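Local coordinates for protein Alpha/beta fold hydrolase (Pseudomonas aeruginosa, PDB 6I8W) that degrades membrane phospholipids as a membrane-bound phospholipase A and virulence factor, and probably also hydrolyses monoacylglycerols, at residues P63-I68 with R83-R88; H90-D95 with A124-R129; T114-V119 with A147-E152; S171-D176 with G180-V185; S264-M269 with P276-M281. All blocks are in the same frame, centred on the assembly; numbering follows the deposited sequence. Where two conformers were deposited one is given.

Interaction 1 of 5, residues P63-I68 with R83-R88; sequences PTLLLI and RPLTER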
# COMPACT_ATOMS: atom_id res chain seq x y z
N PRO A 63 -18.03 -6.31 -9.75
CA PRO A 63 -17.83 -5.17 -8.85
C PRO A 63 -16.36 -4.81 -8.73
O PRO A 63 -15.49 -5.69 -8.80
CB PRO A 63 -18.39 -5.67 -7.50
CG PRO A 63 -19.33 -6.79 -7.87
CD PRO A 63 -18.72 -7.43 -9.08
N THR A 64 -16.09 -3.52 -8.59
CA THR A 64 -14.72 -3.03 -8.49
C THR A 64 -14.22 -3.05 -7.06
O THR A 64 -14.92 -2.62 -6.14
CB THR A 64 -14.59 -1.59 -9.04
OG1 THR A 64 -14.85 -1.60 -10.45
CG2 THR A 64 -13.17 -1.03 -8.81
N LEU A 65 -13.02 -3.61 -6.88
CA LEU A 65 -12.27 -3.49 -5.64
C LEU A 65 -11.10 -2.55 -5.89
O LEU A 65 -10.26 -2.84 -6.74
CB LEU A 65 -11.72 -4.84 -5.15
CG LEU A 65 -12.63 -6.07 -5.09
CD1 LEU A 65 -11.81 -7.28 -4.63
CD2 LEU A 65 -13.77 -5.81 -4.13
N LEU A 66 -11.02 -1.47 -5.14
CA LEU A 66 -9.91 -0.53 -5.29
C LEU A 66 -8.99 -0.65 -4.08
O LEU A 66 -9.40 -0.42 -2.94
CB LEU A 66 -10.43 0.91 -5.45
CG LEU A 66 -9.37 2.01 -5.48
CD1 LEU A 66 -8.39 1.78 -6.63
CD2 LEU A 66 -10.06 3.37 -5.64
N LEU A 67 -7.73 -0.99 -4.34
CA LEU A 67 -6.77 -1.31 -3.29
C LEU A 67 -5.75 -0.20 -3.15
O LEU A 67 -5.14 0.23 -4.14
CB LEU A 67 -6.06 -2.65 -3.60
CG LEU A 67 -6.94 -3.83 -4.03
CD1 LEU A 67 -6.09 -5.07 -4.32
CD2 LEU A 67 -7.97 -4.15 -2.94
N ILE A 68 -5.52 0.25 -1.92
CA ILE A 68 -4.66 1.42 -1.69
C ILE A 68 -3.51 1.08 -0.75
O ILE A 68 -3.73 0.78 0.43
CB ILE A 68 -5.47 2.61 -1.10
CG1 ILE A 68 -6.76 2.84 -1.90
CG2 ILE A 68 -4.61 3.88 -1.04
CD1 ILE A 68 -7.66 3.92 -1.28
N ARG A 83 -4.63 -12.03 -6.56
CA ARG A 83 -4.70 -13.22 -7.41
C ARG A 83 -6.03 -13.98 -7.27
O ARG A 83 -6.69 -14.27 -8.27
CB ARG A 83 -3.50 -14.11 -7.11
CG ARG A 83 -3.46 -15.42 -7.86
CD ARG A 83 -2.01 -15.80 -8.14
NE ARG A 83 -1.76 -17.24 -8.16
CZ ARG A 83 -2.12 -18.06 -9.15
NH1 ARG A 83 -2.79 -17.58 -10.20
NH2 ARG A 83 -1.82 -19.35 -9.08
N PRO A 84 -6.45 -14.32 -6.02
CA PRO A 84 -7.75 -15.04 -6.00
C PRO A 84 -8.97 -14.15 -6.22
O PRO A 84 -10.07 -14.66 -6.36
CB PRO A 84 -7.79 -15.65 -4.59
CG PRO A 84 -6.95 -14.73 -3.77
CD PRO A 84 -5.82 -14.30 -4.68
N LEU A 85 -8.78 -12.83 -6.24
CA LEU A 85 -9.88 -11.89 -6.37
C LEU A 85 -10.25 -11.54 -7.81
O LEU A 85 -11.39 -11.16 -8.07
CB LEU A 85 -9.53 -10.58 -5.62
CG LEU A 85 -9.22 -10.79 -4.14
CD1 LEU A 85 -8.85 -9.47 -3.47
CD2 LEU A 85 -10.43 -11.42 -3.49
N THR A 86 -9.29 -11.63 -8.74
CA THR A 86 -9.56 -11.17 -10.10
C THR A 86 -10.50 -12.10 -10.87
O THR A 86 -11.03 -11.72 -11.91
CB THR A 86 -8.26 -11.01 -10.92
OG1 THR A 86 -7.47 -12.19 -10.80
CG2 THR A 86 -7.45 -9.83 -10.40
N GLU A 87 -10.75 -13.30 -10.34
CA GLU A 87 -11.72 -14.21 -10.96
C GLU A 87 -13.14 -13.67 -10.84
O GLU A 87 -13.94 -13.80 -11.76
CB GLU A 87 -11.66 -15.60 -10.33
N ARG A 88 -13.43 -13.03 -9.71
CA ARG A 88 -14.79 -12.61 -9.38
C ARG A 88 -14.96 -11.09 -9.32
O ARG A 88 -16.09 -10.60 -9.28
CB ARG A 88 -15.20 -13.22 -8.04
CG ARG A 88 -15.35 -14.74 -8.10
CD ARG A 88 -15.63 -15.32 -6.72
NE ARG A 88 -16.83 -14.73 -6.11
CZ ARG A 88 -17.16 -14.88 -4.83
NH1 ARG A 88 -16.40 -15.60 -4.02
NH2 ARG A 88 -18.26 -14.30 -4.37
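Strand 64-68, in the middle of the alpha/beta hydrolase sheet, meets the irregular 83-88 loop that leads into its neighbour, strand 90-94. Contact is sparse and mostly apolar. Leu-65 and Leu-85 carry it, their side chains crossing at about a right angle, with CD1 of Leu-65 3.9 Å from CD1 of Leu-85. The same methyl of Leu-65 also rests 4.1 Å from CB of Leu-85, so one branch touches both the root and the end of its partner. Each leucine sets CG anti to its carbonyl carbon (chi1 -48° in Leu-65, -57° in Leu-85), which carries CD1 of each into the gap. Helix 293-308 closes in beside them, with Tyr-300 against Leu-65. At the end of the strand nearer Arg-88, CD of Pro-63 lies 4.1 Å from the backbone O of Arg-88. The guanidinium of Arg-88 turns elsewhere, to a salt bridge from NH2 to Asp-305. Within the loop, Arg-88 N bonds to Leu-85 O at 3.2 Å, a tight turn that has Leu-85 at its start. With no hydrogen bond between the two segments, the join depends on van der Waals contact between buried leucines, while the charged end of the loop is held by the helix.

Interaction 2 of 5, residues H90-D95 with A124-R129; sequences HVVALD and AAIGVR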
# COMPACT_ATOMS: atom_id res chain seq x y z
N HIS A 90 -13.45 -6.93 -10.44
CA HIS A 90 -12.65 -6.01 -11.21
C HIS A 90 -11.70 -5.35 -10.23
O HIS A 90 -12.10 -4.49 -9.45
CB HIS A 90 -13.55 -4.99 -11.91
CG HIS A 90 -12.81 -3.90 -12.62
ND1 HIS A 90 -13.09 -2.56 -12.42
CD2 HIS A 90 -11.82 -3.95 -13.54
CE1 HIS A 90 -12.30 -1.83 -13.20
NE2 HIS A 90 -11.52 -2.65 -13.88
N VAL A 91 -10.44 -5.76 -10.25
CA VAL A 91 -9.50 -5.31 -9.23
C VAL A 91 -8.64 -4.17 -9.77
O VAL A 91 -8.10 -4.25 -10.88
CB VAL A 91 -8.61 -6.45 -8.74
CG1 VAL A 91 -7.59 -5.93 -7.72
CG2 VAL A 91 -9.48 -7.62 -8.16
N VAL A 92 -8.55 -3.10 -8.98
CA VAL A 92 -7.71 -1.95 -9.35
C VAL A 92 -6.79 -1.61 -8.17
O VAL A 92 -7.24 -1.49 -7.02
CB VAL A 92 -8.56 -0.73 -9.74
CG1 VAL A 92 -7.66 0.51 -10.07
CG2 VAL A 92 -9.47 -1.06 -10.91
N ALA A 93 -5.50 -1.49 -8.44
CA ALA A 93 -4.55 -1.06 -7.41
C ALA A 93 -3.71 0.10 -7.96
O ALA A 93 -2.97 -0.09 -8.93
CB ALA A 93 -3.66 -2.23 -6.98
N LEU A 94 -3.84 1.29 -7.38
CA LEU A 94 -3.08 2.45 -7.88
C LEU A 94 -1.81 2.72 -7.07
O LEU A 94 -1.69 2.32 -5.90
CB LEU A 94 -3.95 3.74 -7.88
CG LEU A 94 -4.09 4.53 -6.57
CD1 LEU A 94 -4.79 5.88 -6.81
CD2 LEU A 94 -4.83 3.72 -5.50
N ASP A 95 -0.86 3.40 -7.71
CA ASP A 95 0.23 4.07 -7.01
C ASP A 95 -0.27 5.44 -6.61
O ASP A 95 -0.58 6.27 -7.48
CB ASP A 95 1.48 4.22 -7.89
CG ASP A 95 2.20 2.90 -8.12
OD1 ASP A 95 2.05 1.99 -7.29
OD2 ASP A 95 2.93 2.80 -9.13
N ALA A 124 -13.29 8.26 -10.64
CA ALA A 124 -14.08 8.88 -11.71
C ALA A 124 -13.33 8.83 -13.04
O ALA A 124 -13.93 8.61 -14.09
CB ALA A 124 -14.45 10.34 -11.35
N ALA A 125 -12.02 9.02 -12.99
CA ALA A 125 -11.22 9.07 -14.20
C ALA A 125 -11.19 7.71 -14.92
O ALA A 125 -11.08 7.67 -16.15
CB ALA A 125 -9.79 9.51 -13.88
N ILE A 126 -11.30 6.61 -14.18
CA ILE A 126 -11.34 5.30 -14.86
C ILE A 126 -12.77 4.77 -14.97
O ILE A 126 -12.99 3.62 -15.34
CB ILE A 126 -10.45 4.25 -14.15
CG1 ILE A 126 -10.90 4.02 -12.70
CG2 ILE A 126 -8.99 4.67 -14.20
CD1 ILE A 126 -10.30 2.74 -12.08
N GLY A 127 -13.73 5.63 -14.66
CA GLY A 127 -15.13 5.33 -14.93
C GLY A 127 -15.79 4.42 -13.92
O GLY A 127 -16.72 3.69 -14.25
N VAL A 128 -15.31 4.46 -12.68
CA VAL A 128 -15.90 3.65 -11.62
C VAL A 128 -16.69 4.56 -10.69
O VAL A 128 -16.15 5.52 -10.16
CB VAL A 128 -14.82 2.88 -10.83
CG1 VAL A 128 -15.45 2.17 -9.64
CG2 VAL A 128 -14.09 1.89 -11.75
N ARG A 129 -17.97 4.23 -10.48
CA ARG A 129 -18.87 5.09 -9.71
C ARG A 129 -19.23 4.51 -8.35
O ARG A 129 -19.54 5.24 -7.41
CB ARG A 129 -20.16 5.34 -10.51
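Val-92 and Ile-126 reach toward each other tip to tip, and one methyl does the touching from just beyond the helix: CD1 of Ile-126 sits 4.0 Å from CG1 and 4.1 Å from CG2 of Val-92, set against both prongs of the valine. The isoleucine gets there with CG1 lying between its backbone N and carbonyl carbon (chi1 60°), the crowded position, and then an extended chi2 of 165°. A looser second touch lies beside it, where CG2 of Val-128 approaches the edge of the His-90 ring, near its plane, 4.4 Å from CE1. In the next shell, Phe-122 packs on Val-92, Tyr-54 on both Val-92 and Ile-126, and Thr-64 on Val-128. Both ring nitrogens of His-90 are engaged, ND1 with Thr-64 OG1 and NE2 with Glu-56 OE2, which fixes the rotation of the ring. On the other segment, helix 112-125 stops in a Schellman motif with Gly-127, of positive phi, as the C-prime residue: Val-128 N bonds to Ala-123 O, and Gly-127 N to Ala-124 O at 3.0 Å. Ile-126 and Val-128, flanking the glycine in sequence, both point to strand 90-94. The segments share no hydrogen bond, so dispersion between aliphatic groups joins the helix end to the sheet, while the imidazole offers Val-128 a ring carbon and spends its nitrogens on other partners.

Interaction 3 of 5, residues T114-V119 with A147-E152; sequences TQAERV and AARHPE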
# COMPACT_ATOMS: atom_id res chain seq x y z
N THR A 114 -6.00 15.31 1.29
CA THR A 114 -5.76 15.61 -0.11
C THR A 114 -5.66 14.31 -0.93
O THR A 114 -6.22 14.20 -2.02
CB THR A 114 -4.47 16.44 -0.27
OG1 THR A 114 -4.55 17.60 0.57
CG2 THR A 114 -4.25 16.86 -1.71
N GLN A 115 -4.97 13.31 -0.40
CA GLN A 115 -4.83 12.04 -1.12
C GLN A 115 -6.20 11.36 -1.32
O GLN A 115 -6.47 10.82 -2.38
CB GLN A 115 -3.87 11.11 -0.37
CG GLN A 115 -2.41 11.57 -0.40
CD GLN A 115 -1.72 11.25 -1.73
OE1 GLN A 115 -2.23 11.54 -2.81
NE2 GLN A 115 -0.56 10.62 -1.65
N ALA A 116 -7.08 11.42 -0.31
CA ALA A 116 -8.40 10.80 -0.45
C ALA A 116 -9.21 11.44 -1.58
O ALA A 116 -9.94 10.77 -2.30
CB ALA A 116 -9.18 10.88 0.87
N GLU A 117 -9.06 12.75 -1.78
CA GLU A 117 -9.74 13.40 -2.89
C GLU A 117 -9.14 12.99 -4.25
O GLU A 117 -9.87 12.82 -5.22
CB GLU A 117 -9.70 14.92 -2.74
CG GLU A 117 -10.52 15.39 -1.56
CD GLU A 117 -11.86 14.67 -1.47
OE1 GLU A 117 -12.65 14.73 -2.43
OE2 GLU A 117 -12.10 14.01 -0.43
N ARG A 118 -7.83 12.82 -4.31
CA ARG A 118 -7.19 12.34 -5.54
C ARG A 118 -7.70 10.93 -5.90
O ARG A 118 -7.90 10.61 -7.07
CB ARG A 118 -5.66 12.34 -5.40
CG ARG A 118 -5.03 13.75 -5.19
CD ARG A 118 -3.49 13.71 -5.33
NE ARG A 118 -2.89 15.03 -5.17
CZ ARG A 118 -2.11 15.39 -4.15
NH1 ARG A 118 -1.84 14.52 -3.19
NH2 ARG A 118 -1.61 16.63 -4.09
N VAL A 119 -7.89 10.08 -4.89
CA VAL A 119 -8.34 8.71 -5.14
C VAL A 119 -9.77 8.72 -5.68
O VAL A 119 -10.10 7.99 -6.62
CB VAL A 119 -8.28 7.83 -3.88
CG1 VAL A 119 -8.88 6.46 -4.16
CG2 VAL A 119 -6.84 7.67 -3.39
N ALA A 147 -14.44 6.96 2.31
CA ALA A 147 -15.72 6.37 2.71
C ALA A 147 -16.57 7.34 3.54
O ALA A 147 -17.80 7.32 3.45
CB ALA A 147 -15.50 5.07 3.49
N ALA A 148 -15.92 8.17 4.35
CA ALA A 148 -16.65 9.11 5.20
C ALA A 148 -17.15 10.29 4.39
O ALA A 148 -18.19 10.86 4.67
CB ALA A 148 -15.78 9.59 6.35
N ARG A 149 -16.38 10.66 3.36
CA ARG A 149 -16.68 11.83 2.55
C ARG A 149 -17.61 11.54 1.37
O ARG A 149 -18.36 12.41 0.94
CB ARG A 149 -15.39 12.46 2.03
CG ARG A 149 -14.55 13.10 3.10
CD ARG A 149 -13.18 13.45 2.55
NE ARG A 149 -12.36 14.17 3.51
CZ ARG A 149 -11.13 14.58 3.25
NH1 ARG A 149 -10.58 14.32 2.07
NH2 ARG A 149 -10.44 15.24 4.18
N HIS A 150 -17.56 10.32 0.85
CA HIS A 150 -18.35 9.98 -0.32
C HIS A 150 -19.13 8.70 -0.11
O HIS A 150 -18.88 7.72 -0.80
CB HIS A 150 -17.46 9.84 -1.56
CG HIS A 150 -16.66 11.07 -1.88
ND1 HIS A 150 -17.22 12.18 -2.48
CD2 HIS A 150 -15.36 11.36 -1.69
CE1 HIS A 150 -16.29 13.10 -2.64
NE2 HIS A 150 -15.15 12.63 -2.17
N PRO A 151 -20.08 8.71 0.84
CA PRO A 151 -20.76 7.47 1.21
C PRO A 151 -21.56 6.87 0.05
O PRO A 151 -21.73 5.66 -0.01
CB PRO A 151 -21.70 7.89 2.35
CG PRO A 151 -21.33 9.32 2.69
CD PRO A 151 -20.68 9.89 1.49
N GLU A 152 -22.01 7.70 -0.89
CA GLU A 152 -22.81 7.21 -2.00
C GLU A 152 -22.00 6.29 -2.94
O GLU A 152 -22.58 5.48 -3.66
CB GLU A 152 -23.39 8.38 -2.80
CG GLU A 152 -22.40 9.11 -3.72
CD GLU A 152 -21.45 10.03 -2.97
OE1 GLU A 152 -21.60 10.18 -1.74
OE2 GLU A 152 -20.54 10.60 -3.62
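The carboxylate of Glu-117 is shared by two flat donors, meeting the guanidinium of Arg-149 and the ring of His-150 at their edges. His-150 is the better aligned: Glu-117 OE1 lies in the ring plane, and NE2 donates to its syn lone pair over 3.3 Å at an N-H...O angle of 163°. Arg-149 NH1 takes the anti lone pair of OE2 in a salt bridge of 2.9 Å, tilted 23° from the guanidinium plane and less straight. CB of Ala-116 also approaches this NH1, at 3.9 Å. The guanidinium of Arg-118, on helix 112-125, has CG2 of Thr-114 over one face, offset toward its rim and 3.4 Å above the plane, and the amide of Gln-115 at its edge, where NH1 donates to OE1 over 3.0 Å. Glu-117 reaches its partners by bending at chi2 (-43°), whereas Arg-149 stays extended from CG to NE and runs across to helix 112-125. There its NH1 has a second acceptor in Gly-113 O, so this one nitrogen grips both a side chain and the backbone. The positive charge of Arg-149 would favour an ionised Glu-117. Ala-116 also packs on Ile-142 and Leu-145, with the polar cluster beside this apolar contact. Together they clasp helix 112-125 to the C-terminal end of helix 138-149, a pair of neighbouring helices in the alpha/beta hydrolase fold.

Interaction 4 of 5, residues S171-D176 with G180-V185; sequences SELFED and GENPLV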
# COMPACT_ATOMS: atom_id res chain seq x y z
N SER A 171 2.72 1.91 19.68
CA SER A 171 3.43 0.96 18.82
C SER A 171 4.93 1.19 18.86
O SER A 171 5.40 2.24 19.28
CB SER A 171 2.92 1.04 17.39
OG SER A 171 3.35 2.25 16.78
N GLU A 172 5.69 0.20 18.39
CA GLU A 172 7.13 0.28 18.35
C GLU A 172 7.57 1.41 17.41
O GLU A 172 8.60 2.04 17.64
CB GLU A 172 7.72 -1.07 17.92
CG GLU A 172 9.22 -1.20 18.05
CD GLU A 172 9.70 -2.61 17.76
OE1 GLU A 172 8.91 -3.56 17.96
OE2 GLU A 172 10.86 -2.77 17.32
N LEU A 173 6.79 1.66 16.36
CA LEU A 173 7.06 2.81 15.49
C LEU A 173 6.97 4.11 16.26
O LEU A 173 7.87 4.94 16.18
CB LEU A 173 6.08 2.89 14.30
CG LEU A 173 6.22 4.23 13.54
CD1 LEU A 173 7.59 4.34 12.86
CD2 LEU A 173 5.10 4.43 12.51
N PHE A 174 5.88 4.29 16.99
CA PHE A 174 5.70 5.54 17.71
C PHE A 174 6.74 5.68 18.81
O PHE A 174 7.18 6.78 19.10
CB PHE A 174 4.27 5.67 18.24
CG PHE A 174 3.25 5.95 17.17
CD1 PHE A 174 3.24 7.17 16.51
CD2 PHE A 174 2.30 5.00 16.82
CE1 PHE A 174 2.31 7.43 15.52
CE2 PHE A 174 1.36 5.27 15.83
CZ PHE A 174 1.37 6.48 15.17
N GLU A 175 7.19 4.57 19.40
CA GLU A 175 8.29 4.59 20.37
C GLU A 175 9.58 5.06 19.71
O GLU A 175 10.33 5.88 20.26
CB GLU A 175 8.52 3.20 20.97
CG GLU A 175 7.42 2.70 21.88
CD GLU A 175 7.52 3.29 23.27
OE1 GLU A 175 8.42 4.15 23.50
OE2 GLU A 175 6.72 2.89 24.14
N ASP A 176 9.83 4.50 18.53
CA ASP A 176 11.03 4.83 17.76
C ASP A 176 11.05 6.32 17.42
O ASP A 176 12.10 6.96 17.50
CB ASP A 176 11.09 4.02 16.47
CG ASP A 176 11.45 2.56 16.70
OD1 ASP A 176 11.88 2.20 17.82
OD2 ASP A 176 11.32 1.78 15.73
N GLY A 180 13.76 9.80 17.37
CA GLY A 180 14.21 10.22 16.05
C GLY A 180 14.55 9.06 15.13
O GLY A 180 15.36 9.21 14.21
N GLU A 181 13.94 7.91 15.37
CA GLU A 181 14.17 6.75 14.54
C GLU A 181 12.89 6.42 13.78
O GLU A 181 11.79 6.43 14.35
CB GLU A 181 14.62 5.53 15.37
CG GLU A 181 14.84 4.26 14.52
CD GLU A 181 15.17 3.00 15.33
OE1 GLU A 181 15.50 3.10 16.53
OE2 GLU A 181 15.10 1.90 14.75
N ASN A 182 13.03 6.12 12.50
CA ASN A 182 11.90 5.76 11.65
C ASN A 182 12.34 4.66 10.70
O ASN A 182 13.00 4.93 9.69
CB ASN A 182 11.38 6.99 10.88
CG ASN A 182 10.11 6.68 10.08
OD1 ASN A 182 9.63 5.55 10.06
ND2 ASN A 182 9.56 7.71 9.43
N PRO A 183 12.00 3.41 11.03
CA PRO A 183 12.36 2.27 10.18
C PRO A 183 11.71 2.36 8.80
O PRO A 183 12.18 1.68 7.88
CB PRO A 183 11.83 1.06 10.96
CG PRO A 183 11.75 1.53 12.38
CD PRO A 183 11.37 2.97 12.29
N LEU A 184 10.67 3.17 8.65
CA LEU A 184 9.94 3.22 7.38
C LEU A 184 10.67 4.07 6.34
O LEU A 184 10.34 4.03 5.16
CB LEU A 184 8.52 3.75 7.58
CG LEU A 184 7.62 2.99 8.57
CD1 LEU A 184 6.20 3.56 8.56
CD2 LEU A 184 7.59 1.50 8.29
N VAL A 185 11.66 4.84 6.79
CA VAL A 185 12.48 5.63 5.89
C VAL A 185 13.88 5.02 5.85
O VAL A 185 14.61 5.05 6.83
CB VAL A 185 12.56 7.11 6.32
CG1 VAL A 185 13.50 7.86 5.40
CG2 VAL A 185 11.18 7.76 6.30
O HOH W 1 14.68 4.03 18.79
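Asp-176 O accepts from Glu-181 N (3.0 Å, N-H...O angle 157°) and so ties the last turn of helix 172-177 to the chain that leaves it. The side chains of the same two residues lie over one another: their carboxylates are stacked, planes only 7° apart, with OD2 of Asp-176 3.9 Å from OE2 of Glu-181. Two like charges at that distance would probably repel, and may raise the pKa of one acid. A water bridges the pair, donating to Glu-181 OE1 at 2.6 Å and weakly to Asp-176 OD1, and may ease the repulsion. Extension of Glu-181 (chi1 178°) carries its carboxylate over that of the aspartate. OD2 of Asp-176 also has an apolar neighbour, CG of Pro-183 at 3.4 Å. The backbone pattern is a Schellman motif with Gly-180, of positive phi, as the C-prime residue; at the opposite end of the helix Ser-171 is the N-cap, its OG accepting from Phe-174 N. Beyond the glycine, an Asx turn forms as Asn-182 OD1 accepts from Leu-184 N over 3.0 Å, at the start of a type I turn spanning Asn-182 to Val-185. Leu-173 packs against this turn with both branches: CD1 lies 3.7 Å from Asn-182 OD1 and 4.1 Å from Pro-183 CD, while CD2 meets CD1 of Leu-184, the two leucines crossing at about a right angle. Phe-198 of helix 191-199 packs on Asp-176 and Pro-183, and Leu-184 approaches a bound myristic acid.

Interaction 5 of 5, residues S264-M269 with P276-M281; sequences SSIEVM and PSVVIM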
# COMPACT_ATOMS: atom_id res chain seq x y z
N SER A 264 -4.51 -2.70 19.19
CA SER A 264 -5.49 -2.06 20.06
C SER A 264 -6.24 -0.92 19.35
O SER A 264 -7.22 -0.39 19.88
CB SER A 264 -4.82 -1.52 21.35
OG SER A 264 -3.88 -0.49 21.07
N SER A 265 -5.78 -0.55 18.16
CA SER A 265 -6.53 0.36 17.28
C SER A 265 -7.97 -0.11 17.04
O SER A 265 -8.87 0.70 16.87
CB SER A 265 -5.84 0.51 15.92
OG SER A 265 -4.59 1.17 16.03
N ILE A 266 -8.17 -1.43 17.01
CA ILE A 266 -9.49 -1.99 16.72
C ILE A 266 -10.51 -1.61 17.80
O ILE A 266 -11.67 -1.33 17.51
CB ILE A 266 -9.42 -3.52 16.55
CG1 ILE A 266 -8.83 -3.86 15.18
CG2 ILE A 266 -10.81 -4.17 16.66
CD1 ILE A 266 -8.54 -5.32 15.01
N GLU A 267 -10.07 -1.58 19.05
CA GLU A 267 -10.95 -1.22 20.16
C GLU A 267 -11.38 0.24 20.10
O GLU A 267 -12.45 0.60 20.56
CB GLU A 267 -10.29 -1.53 21.51
CG GLU A 267 -9.65 -2.92 21.60
CD GLU A 267 -10.66 -4.06 21.41
OE1 GLU A 267 -11.87 -3.85 21.67
OE2 GLU A 267 -10.25 -5.16 20.99
N VAL A 268 -10.54 1.09 19.50
CA VAL A 268 -10.93 2.48 19.30
C VAL A 268 -12.00 2.57 18.22
O VAL A 268 -12.99 3.28 18.37
CB VAL A 268 -9.72 3.36 18.90
CG1 VAL A 268 -10.18 4.74 18.45
CG2 VAL A 268 -8.73 3.46 20.05
N MET A 269 -11.82 1.83 17.13
CA MET A 269 -12.66 1.99 15.95
C MET A 269 -14.00 1.27 16.01
O MET A 269 -15.00 1.73 15.45
CB MET A 269 -11.89 1.52 14.71
CG MET A 269 -10.70 2.41 14.38
SD MET A 269 -9.94 1.90 12.82
CE MET A 269 -9.16 0.36 13.30
N PRO A 276 -19.24 -2.64 11.79
CA PRO A 276 -17.88 -3.19 11.80
C PRO A 276 -17.85 -4.72 11.74
O PRO A 276 -18.69 -5.37 12.34
CB PRO A 276 -17.32 -2.69 13.14
CG PRO A 276 -18.52 -2.66 14.05
CD PRO A 276 -19.73 -2.38 13.16
N SER A 277 -16.90 -5.26 10.98
CA SER A 277 -16.50 -6.66 11.10
C SER A 277 -15.06 -6.66 11.58
O SER A 277 -14.32 -5.70 11.34
CB SER A 277 -16.61 -7.41 9.76
OG SER A 277 -17.94 -7.46 9.27
N VAL A 278 -14.63 -7.75 12.21
CA VAL A 278 -13.27 -7.79 12.74
C VAL A 278 -12.58 -9.09 12.35
O VAL A 278 -13.16 -10.17 12.44
CB VAL A 278 -13.26 -7.66 14.28
CG1 VAL A 278 -11.84 -7.84 14.83
CG2 VAL A 278 -13.84 -6.31 14.74
N VAL A 279 -11.34 -8.98 11.89
CA VAL A 279 -10.46 -10.13 11.75
C VAL A 279 -9.09 -9.81 12.35
O VAL A 279 -8.45 -8.84 11.96
CB VAL A 279 -10.28 -10.56 10.27
CG1 VAL A 279 -9.20 -11.62 10.16
CG2 VAL A 279 -11.63 -11.07 9.67
N ILE A 280 -8.64 -10.61 13.31
CA ILE A 280 -7.26 -10.49 13.79
C ILE A 280 -6.53 -11.77 13.45
O ILE A 280 -6.88 -12.84 13.95
CB ILE A 280 -7.19 -10.22 15.32
CG1 ILE A 280 -8.00 -8.97 15.68
CG2 ILE A 280 -5.73 -10.05 15.78
CD1 ILE A 280 -8.06 -8.70 17.19
N MET A 281 -5.52 -11.65 12.60
CA MET A 281 -4.73 -12.80 12.19
C MET A 281 -3.58 -13.04 13.16
O MET A 281 -2.92 -12.09 13.58
CB MET A 281 -4.22 -12.61 10.76
CG MET A 281 -5.37 -12.73 9.74
SD MET A 281 -4.94 -12.22 8.06
CE MET A 281 -3.57 -13.31 7.73
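Ile-266 does all the gripping from the helix side, and its CD1 methyl makes the closest touch, 3.8 Å from CG1 of Ile-280 and 4.1 Å from CD1 of the same residue. Fit to Val-278 is slacker: CD1 of Ile-266 is 4.2 Å from CG1 of Val-278, and the other branch, CG2, is 4.2 Å from CG2 of Val-278. The isoleucine thus straddles two strand residues, one methyl branch shared between them and the second reserved for the valine. Its fork is set by chi1 -77°, which places CG1 anti to the carbonyl carbon and CG2 anti to the backbone N, so that both branches face the strand. Alternation along the strand turns Val-278 and Ile-280 toward the helix, while Val-279, between them, turns to the other side of the sheet. Ile-266 is buried and backed by Trp-254, whereas Val-278 and Ile-280 each keep an outer side on the surface. No polar group takes part, and the join rests on aliphatic packing alone. Helix 265-269 and strand 276-281 belong to a beta-alpha-beta unit that starts at strand 250-255. Strand 276-281 is the outermost of the sheet within the chain, bonded by its backbone to strand 250-255; helix 265-269 packs over one face, and helix 293-308 meets Ser-277, Val-279 and Met-281 on the other.

How the interactions relate
Interactions 1, 2 and 5 all reach the central mixed sheet. Interactions 1 and 2, with centres about 11 Å apart, use neighbouring strands 64-68 and 90-94, directly joined by a probable hydrogen bond from Leu-67 N to Val-92 O. Interaction 3 shares helix 112-125 with interaction 2, their segments alternating along the chain, and touches interaction 1 where Val-119 packs on Leu-66 and Ile-68. Interactions 4 and 5 follow in series. Interaction 5 lies about 27 Å from interaction 2 between centres; interaction 4 is about 32 Å between centres from interactions 1 and 2. Thus three contacts knit the N-terminal half of the hydrolase core, while two lie in later parts of the chain, one on the outermost strand, 276-281, and one off the sheet.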